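Local coordinates for 5'-Methylthioadenosine Nucleosidase (Arabidopsis thaliana, PDB 2H8G), which belongs to the phosphorylase superfamily of alpha/beta proteins and binds adenine in a pocket, at residues 40-45 / 250-255; 128-133 / 245-250. All coordinates share one frame; numbering follows the deposited sequence.

Interaction 1 (40-45 / 250-255); sequences LPLVNK and GTATKV
K45 and T253 meet with their side chains crossing at about a right angle, and beside them L42 reaches for A252. The lysine touches with its aliphatic part: CG of K45 lies 3.5 Å from OG1 of T253, and CE of K45 comes within 4.0 Å of CG2 of T253. Its chain leaves with CG anti to the backbone N (chi1 177°) and then bends at chi2 (63°), which lays the methylenes across the two branches of the threonine. No hydrogen bond joins the segments; the threonine hydroxyl is instead bonded to E249, one turn earlier on its own helix. L42 supplies the apolar half of the contact through one methyl, with its CD1 3.8 Å from CB of A252; the same CD1 stands 4.2 Å from OG1 of T253. L42 and A252 are buried, whereas K45 is exposed, so the contact runs from the interior out to the surface. The axes of the two short segments approach to 10.1 Å and cross at -47°; 154 Å² is buried between them, both sides summed. Such oblique packing of helix 36-45 on the long C-terminal helix 233-259 belongs to the helical layer flanking the mixed beta-sheet in this alpha/beta fold of the phosphorylase superfamily.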
ATOM      1  N   LEU A  40      18.646   1.287  12.945  1.00 31.56           N
ATOM      2  CA  LEU A  40      20.042   1.138  13.353  1.00 32.29           C
ATOM      3  C   LEU A  40      20.265   1.191  14.861  1.00 32.74           C
ATOM      4  O   LEU A  40      20.953   0.334  15.416  1.00 32.03           O
ATOM      5  CB  LEU A  40      20.920   2.187  12.661  1.00 33.66           C
ATOM      6  CG  LEU A  40      21.150   1.974  11.161  1.00 35.63           C
ATOM      7  CD1 LEU A  40      21.969   3.126  10.597  1.00 36.53           C
ATOM      8  CD2 LEU A  40      21.858   0.642  10.933  1.00 36.39           C
ATOM      9  N   PRO A  41      19.692   2.192  15.548  1.00 33.60           N
ATOM     10  CA  PRO A  41      19.881   2.278  16.999  1.00 34.20           C
ATOM     11  C   PRO A  41      19.494   0.978  17.702  1.00 35.03           C
ATOM     12  O   PRO A  41      20.188   0.521  18.611  1.00 35.69           O
ATOM     13  CB  PRO A  41      18.975   3.440  17.394  1.00 34.63           C
ATOM     14  CG  PRO A  41      19.017   4.320  16.180  1.00 34.36           C
ATOM     15  CD  PRO A  41      18.878   3.321  15.061  1.00 34.05           C
ATOM     16  N   LEU A  42      18.385   0.385  17.267  1.00 35.08           N
ATOM     17  CA  LEU A  42      17.894  -0.856  17.853  1.00 34.14           C
ATOM     18  C   LEU A  42      18.748  -2.048  17.432  1.00 34.81           C
ATOM     19  O   LEU A  42      19.006  -2.949  18.229  1.00 34.84           O
ATOM     20  CB  LEU A  42      16.436  -1.090  17.440  1.00 33.78           C
ATOM     21  CG  LEU A  42      15.688  -2.235  18.126  1.00 33.36           C
ATOM     22  CD1 LEU A  42      15.619  -1.982  19.624  1.00 33.19           C
ATOM     23  CD2 LEU A  42      14.287  -2.347  17.545  1.00 33.77           C
ATOM     24  N   VAL A  43      19.183  -2.052  16.176  1.00 35.46           N
ATOM     25  CA  VAL A  43      20.017  -3.133  15.661  1.00 35.61           C
ATOM     26  C   VAL A  43      21.319  -3.212  16.457  1.00 36.22           C
ATOM     27  O   VAL A  43      21.728  -4.286  16.896  1.00 34.65           O
ATOM     28  CB  VAL A  43      20.356  -2.915  14.168  1.00 35.75           C
ATOM     29  CG1 VAL A  43      21.396  -3.932  13.710  1.00 35.84           C
ATOM     30  CG2 VAL A  43      19.093  -3.040  13.325  1.00 36.17           C
ATOM     31  N   ASN A  44      21.959  -2.062  16.640  1.00 36.97           N
ATOM     32  CA  ASN A  44      23.216  -1.979  17.376  1.00 38.73           C
ATOM     33  C   ASN A  44      23.029  -2.343  18.844  1.00 39.37           C
ATOM     34  O   ASN A  44      23.890  -2.981  19.449  1.00 40.49           O
ATOM     35  CB  ASN A  44      23.794  -0.564  17.257  1.00 39.82           C
ATOM     36  CG  ASN A  44      24.229  -0.227  15.838  1.00 41.21           C
ATOM     37  OD1 ASN A  44      24.438   0.940  15.499  1.00 43.05           O
ATOM     38  ND2 ASN A  44      24.377  -1.252  15.004  1.00 41.84           N
ATOM     39  N   LYS A  45      21.897  -1.940  19.413  1.00 39.34           N
ATOM     40  CA  LYS A  45      21.603  -2.219  20.814  1.00 40.04           C
ATOM     41  C   LYS A  45      21.582  -3.715  21.114  1.00 40.28           C
ATOM     42  O   LYS A  45      22.080  -4.152  22.150  1.00 41.09           O
ATOM     43  CB  LYS A  45      20.258  -1.598  21.204  1.00 40.45           C
ATOM     44  CG  LYS A  45      19.828  -1.891  22.632  1.00 41.60           C
ATOM     45  CD  LYS A  45      20.796  -1.303  23.644  1.00 43.07           C
ATOM     46  CE  LYS A  45      20.355  -1.614  25.066  1.00 44.13           C
ATOM     47  NZ  LYS A  45      21.255  -0.992  26.076  1.00 46.00           N
ATOM     48  N   GLY A 250      15.318   3.113  23.375  1.00 24.77           N
ATOM     49  CA  GLY A 250      15.204   2.836  24.796  1.00 23.55           C
ATOM     50  C   GLY A 250      13.902   2.151  25.160  1.00 24.39           C
ATOM     51  O   GLY A 250      13.883   1.191  25.936  1.00 25.32           O
ATOM     52  N   THR A 251      12.804   2.644  24.601  1.00 22.66           N
ATOM     53  CA  THR A 251      11.502   2.062  24.878  1.00 22.13           C
ATOM     54  C   THR A 251      11.384   0.695  24.214  1.00 22.58           C
ATOM     55  O   THR A 251      10.893  -0.252  24.819  1.00 21.84           O
ATOM     56  CB  THR A 251      10.374   2.990  24.385  1.00 21.78           C
ATOM     57  OG1 THR A 251      10.483   4.250  25.058  1.00 23.96           O
ATOM     58  CG2 THR A 251       9.003   2.384  24.681  1.00 22.45           C
ATOM     59  N   ALA A 252      11.845   0.588  22.970  1.00 21.29           N
ATOM     60  CA  ALA A 252      11.778  -0.680  22.254  1.00 21.90           C
ATOM     61  C   ALA A 252      12.527  -1.758  23.025  1.00 21.97           C
ATOM     62  O   ALA A 252      12.096  -2.907  23.078  1.00 22.14           O
ATOM     63  CB  ALA A 252      12.366  -0.529  20.857  1.00 21.56           C
ATOM     64  N   THR A 253      13.646  -1.378  23.630  1.00 23.36           N
ATOM     65  CA  THR A 253      14.440  -2.325  24.403  1.00 24.47           C
ATOM     66  C   THR A 253      13.669  -2.792  25.629  1.00 24.14           C
ATOM     67  O   THR A 253      13.674  -3.979  25.957  1.00 24.22           O
ATOM     68  CB  THR A 253      15.771  -1.702  24.841  1.00 26.20           C
ATOM     69  OG1 THR A 253      16.550  -1.392  23.679  1.00 28.37           O
ATOM     70  CG2 THR A 253      16.547  -2.665  25.725  1.00 28.07           C
ATOM     71  N   LYS A 254      13.001  -1.863  26.307  1.00 23.77           N
ATOM     72  CA  LYS A 254      12.221  -2.218  27.485  1.00 24.28           C
ATOM     73  C   LYS A 254      11.053  -3.114  27.090  1.00 23.45           C
ATOM     74  O   LYS A 254      10.663  -4.007  27.835  1.00 25.32           O
ATOM     75  CB  LYS A 254      11.696  -0.960  28.179  1.00 24.96           C
ATOM     76  CG  LYS A 254      12.780  -0.129  28.837  1.00 29.23           C
ATOM     77  CD  LYS A 254      12.192   1.099  29.505  1.00 31.91           C
ATOM     78  CE  LYS A 254      13.273   1.932  30.171  1.00 34.87           C
ATOM     79  NZ  LYS A 254      13.957   1.166  31.250  1.00 38.93           N
ATOM     80  N   VAL A 255      10.497  -2.879  25.909  1.00 22.54           N
ATOM     81  CA  VAL A 255       9.382  -3.685  25.442  1.00 22.67           C
ATOM     82  C   VAL A 255       9.854  -5.110  25.162  1.00 22.51           C
ATOM     83  O   VAL A 255       9.192  -6.077  25.538  1.00 23.49           O
ATOM     84  CB  VAL A 255       8.750  -3.069  24.171  1.00 21.65           C
ATOM     85  CG1 VAL A 255       7.776  -4.050  23.541  1.00 22.73           C
ATOM     86  CG2 VAL A 255       8.024  -1.772  24.536  1.00 22.36           C
TER

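Interaction 2 (128-133 / 245-250); sequences GDVFLV and TAALEG
V130 spreads its two methyls over A247 and L248, one branch for each residue. CG2 of V130 sits over the backbone, 3.8 Å from O of A247, while CB of A247 is a looser neighbour at 4.4 Å from that CG2. The other branch, anti to the backbone N (chi1 -180°), carries CG1 of V130 to 4.2 Å from CD1 of L248, the two side chains crossing at about a right angle. L248 does not start out aimed at the strand; with CG anti to the backbone N (chi1 178°), its methyl end comes nearer. No hydrogen bond crosses between the segments, which bury 132 Å², both sides summed. This is helix-on-sheet packing of an alpha/beta fold: helix 233-259 lies against the beginning of strand 130-138, which is paired in the sheet with strands 171-177 and 217-226. The side chain of L248 lies about 10 Å from the bound adenine. The approach to A247 also includes the turn before the strand, where O of G128 is 4.1 Å from CB of A247. G128 has a positive phi of 98°, a conformation easily adopted by glycine, and its backbone is hydrogen-bonded to V223.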
ATOM      1  N   GLY A 128       9.528  13.874  21.908  1.00 21.12           N
ATOM      2  CA  GLY A 128      10.267  12.889  22.675  1.00 21.31           C
ATOM      3  C   GLY A 128       9.427  11.779  23.275  1.00 20.53           C
ATOM      4  O   GLY A 128       9.963  10.747  23.669  1.00 22.25           O
ATOM      5  N   ASP A 129       8.116  11.983  23.358  1.00 20.24           N
ATOM      6  CA  ASP A 129       7.238  10.960  23.912  1.00 21.13           C
ATOM      7  C   ASP A 129       7.193   9.737  23.008  1.00 19.25           C
ATOM      8  O   ASP A 129       7.143   9.866  21.786  1.00 18.94           O
ATOM      9  CB  ASP A 129       5.797  11.465  24.047  1.00 21.66           C
ATOM     10  CG  ASP A 129       5.620  12.474  25.154  1.00 23.97           C
ATOM     11  OD1 ASP A 129       6.469  12.532  26.067  1.00 25.12           O
ATOM     12  OD2 ASP A 129       4.604  13.199  25.115  1.00 24.41           O
ATOM     13  N   VAL A 130       7.220   8.555  23.612  1.00 19.87           N
ATOM     14  CA  VAL A 130       7.103   7.325  22.849  1.00 19.37           C
ATOM     15  C   VAL A 130       5.754   6.759  23.264  1.00 19.61           C
ATOM     16  O   VAL A 130       5.568   6.345  24.408  1.00 20.39           O
ATOM     17  CB  VAL A 130       8.201   6.308  23.171  1.00 19.96           C
ATOM     18  CG1 VAL A 130       7.995   5.058  22.319  1.00 20.26           C
ATOM     19  CG2 VAL A 130       9.571   6.920  22.898  1.00 20.09           C
ATOM     20  N   PHE A 131       4.817   6.776  22.324  1.00 17.21           N
ATOM     21  CA  PHE A 131       3.451   6.311  22.537  1.00 17.47           C
ATOM     22  C   PHE A 131       3.190   4.857  22.175  1.00 16.68           C
ATOM     23  O   PHE A 131       3.804   4.307  21.261  1.00 17.05           O
ATOM     24  CB  PHE A 131       2.478   7.138  21.691  1.00 17.06           C
ATOM     25  CG  PHE A 131       2.089   8.457  22.288  1.00 17.25           C
ATOM     26  CD1 PHE A 131       2.982   9.524  22.327  1.00 17.28           C
ATOM     27  CD2 PHE A 131       0.799   8.646  22.774  1.00 17.80           C
ATOM     28  CE1 PHE A 131       2.588  10.760  22.841  1.00 19.28           C
ATOM     29  CE2 PHE A 131       0.403   9.873  23.284  1.00 17.02           C
ATOM     30  CZ  PHE A 131       1.295  10.932  23.320  1.00 19.14           C
ATOM     31  N   LEU A 132       2.241   4.260  22.892  1.00 17.98           N
ATOM     32  CA  LEU A 132       1.782   2.909  22.607  1.00 19.83           C
ATOM     33  C   LEU A 132       0.435   3.245  21.954  1.00 21.42           C
ATOM     34  O   LEU A 132      -0.371   3.956  22.546  1.00 25.69           O
ATOM     35  CB  LEU A 132       1.552   2.124  23.899  1.00 22.39           C
ATOM     36  CG  LEU A 132       1.227   0.640  23.741  1.00 26.52           C
ATOM     37  CD1 LEU A 132       2.403  -0.083  23.097  1.00 25.91           C
ATOM     38  CD2 LEU A 132       0.931   0.052  25.109  1.00 25.45           C
ATOM     39  N   VAL A 133       0.192   2.762  20.744  1.00 20.08           N
ATOM     40  CA  VAL A 133      -1.055   3.079  20.048  1.00 19.87           C
ATOM     41  C   VAL A 133      -2.251   2.208  20.436  1.00 19.30           C
ATOM     42  O   VAL A 133      -2.124   0.992  20.550  1.00 20.92           O
ATOM     43  CB  VAL A 133      -0.846   2.984  18.516  1.00 19.08           C
ATOM     44  CG1 VAL A 133      -2.170   3.155  17.786  1.00 19.13           C
ATOM     45  CG2 VAL A 133       0.146   4.046  18.068  1.00 19.07           C
ATOM     46  N   THR A 245      14.952   9.169  17.946  1.00 24.53           N
ATOM     47  CA  THR A 245      15.115   7.771  17.573  1.00 25.64           C
ATOM     48  C   THR A 245      15.881   7.042  18.676  1.00 26.42           C
ATOM     49  O   THR A 245      15.760   5.828  18.830  1.00 26.57           O
ATOM     50  CB  THR A 245      15.849   7.614  16.223  1.00 26.94           C
ATOM     51  OG1 THR A 245      17.055   8.386  16.236  1.00 31.90           O
ATOM     52  CG2 THR A 245      14.960   8.083  15.081  1.00 26.74           C
ATOM     53  N   ALA A 246      16.663   7.788  19.450  1.00 26.62           N
ATOM     54  CA  ALA A 246      17.409   7.190  20.550  1.00 26.25           C
ATOM     55  C   ALA A 246      16.412   6.846  21.652  1.00 26.64           C
ATOM     56  O   ALA A 246      16.515   5.807  22.300  1.00 28.08           O
ATOM     57  CB  ALA A 246      18.457   8.164  21.070  1.00 28.27           C
ATOM     58  N   ALA A 247      15.440   7.729  21.856  1.00 26.83           N
ATOM     59  CA  ALA A 247      14.411   7.518  22.866  1.00 25.04           C
ATOM     60  C   ALA A 247      13.548   6.329  22.450  1.00 24.07           C
ATOM     61  O   ALA A 247      13.072   5.561  23.287  1.00 24.47           O
ATOM     62  CB  ALA A 247      13.549   8.771  23.001  1.00 27.05           C
ATOM     63  N   LEU A 248      13.344   6.195  21.146  1.00 22.65           N
ATOM     64  CA  LEU A 248      12.549   5.102  20.610  1.00 22.16           C
ATOM     65  C   LEU A 248      13.238   3.775  20.911  1.00 22.19           C
ATOM     66  O   LEU A 248      12.593   2.799  21.289  1.00 21.28           O
ATOM     67  CB  LEU A 248      12.373   5.278  19.102  1.00 21.23           C
ATOM     68  CG  LEU A 248      11.603   4.192  18.347  1.00 20.85           C
ATOM     69  CD1 LEU A 248      10.207   4.033  18.940  1.00 21.24           C
ATOM     70  CD2 LEU A 248      11.528   4.564  16.871  1.00 20.96           C
ATOM     71  N   GLU A 249      14.556   3.741  20.738  1.00 22.18           N
ATOM     72  CA  GLU A 249      15.321   2.531  21.016  1.00 23.81           C
ATOM     73  C   GLU A 249      15.177   2.138  22.483  1.00 23.73           C
ATOM     74  O   GLU A 249      14.936   0.974  22.800  1.00 24.32           O
ATOM     75  CB  GLU A 249      16.800   2.752  20.675  1.00 25.31           C
ATOM     76  CG  GLU A 249      17.733   1.621  21.110  1.00 28.81           C
ATOM     77  CD  GLU A 249      18.172   1.743  22.559  1.00 32.10           C
ATOM     78  OE1 GLU A 249      18.797   2.768  22.907  1.00 33.39           O
ATOM     79  OE2 GLU A 249      17.892   0.817  23.351  1.00 34.17           O
ATOM     80  N   GLY A 250      15.318   3.113  23.375  1.00 24.77           N
ATOM     81  CA  GLY A 250      15.204   2.836  24.796  1.00 23.55           C
ATOM     82  C   GLY A 250      13.902   2.151  25.160  1.00 24.39           C
ATOM     83  O   GLY A 250      13.883   1.191  25.936  1.00 25.32           O
TER

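In the fold
From the N terminus, helix 36-45 comes first and meets its partner only near the end of the chain: interaction 1 closes a loop with 204 residues between its segments. Inside that loop, strand 130-138 begins and later meets the C-terminal helix in interaction 2; with 111 residues between its segments, it lies nested inside the loop closed by interaction 1. Both contacts use helix 233-259 and share G250, with centres 10 Å apart. They also touch directly: CG of K45 is 3.4 Å from OE2 of E249, and OG1 of T251 is 3.6 Å from CG2 of V130. One helix thus joins the early helix to the sheet.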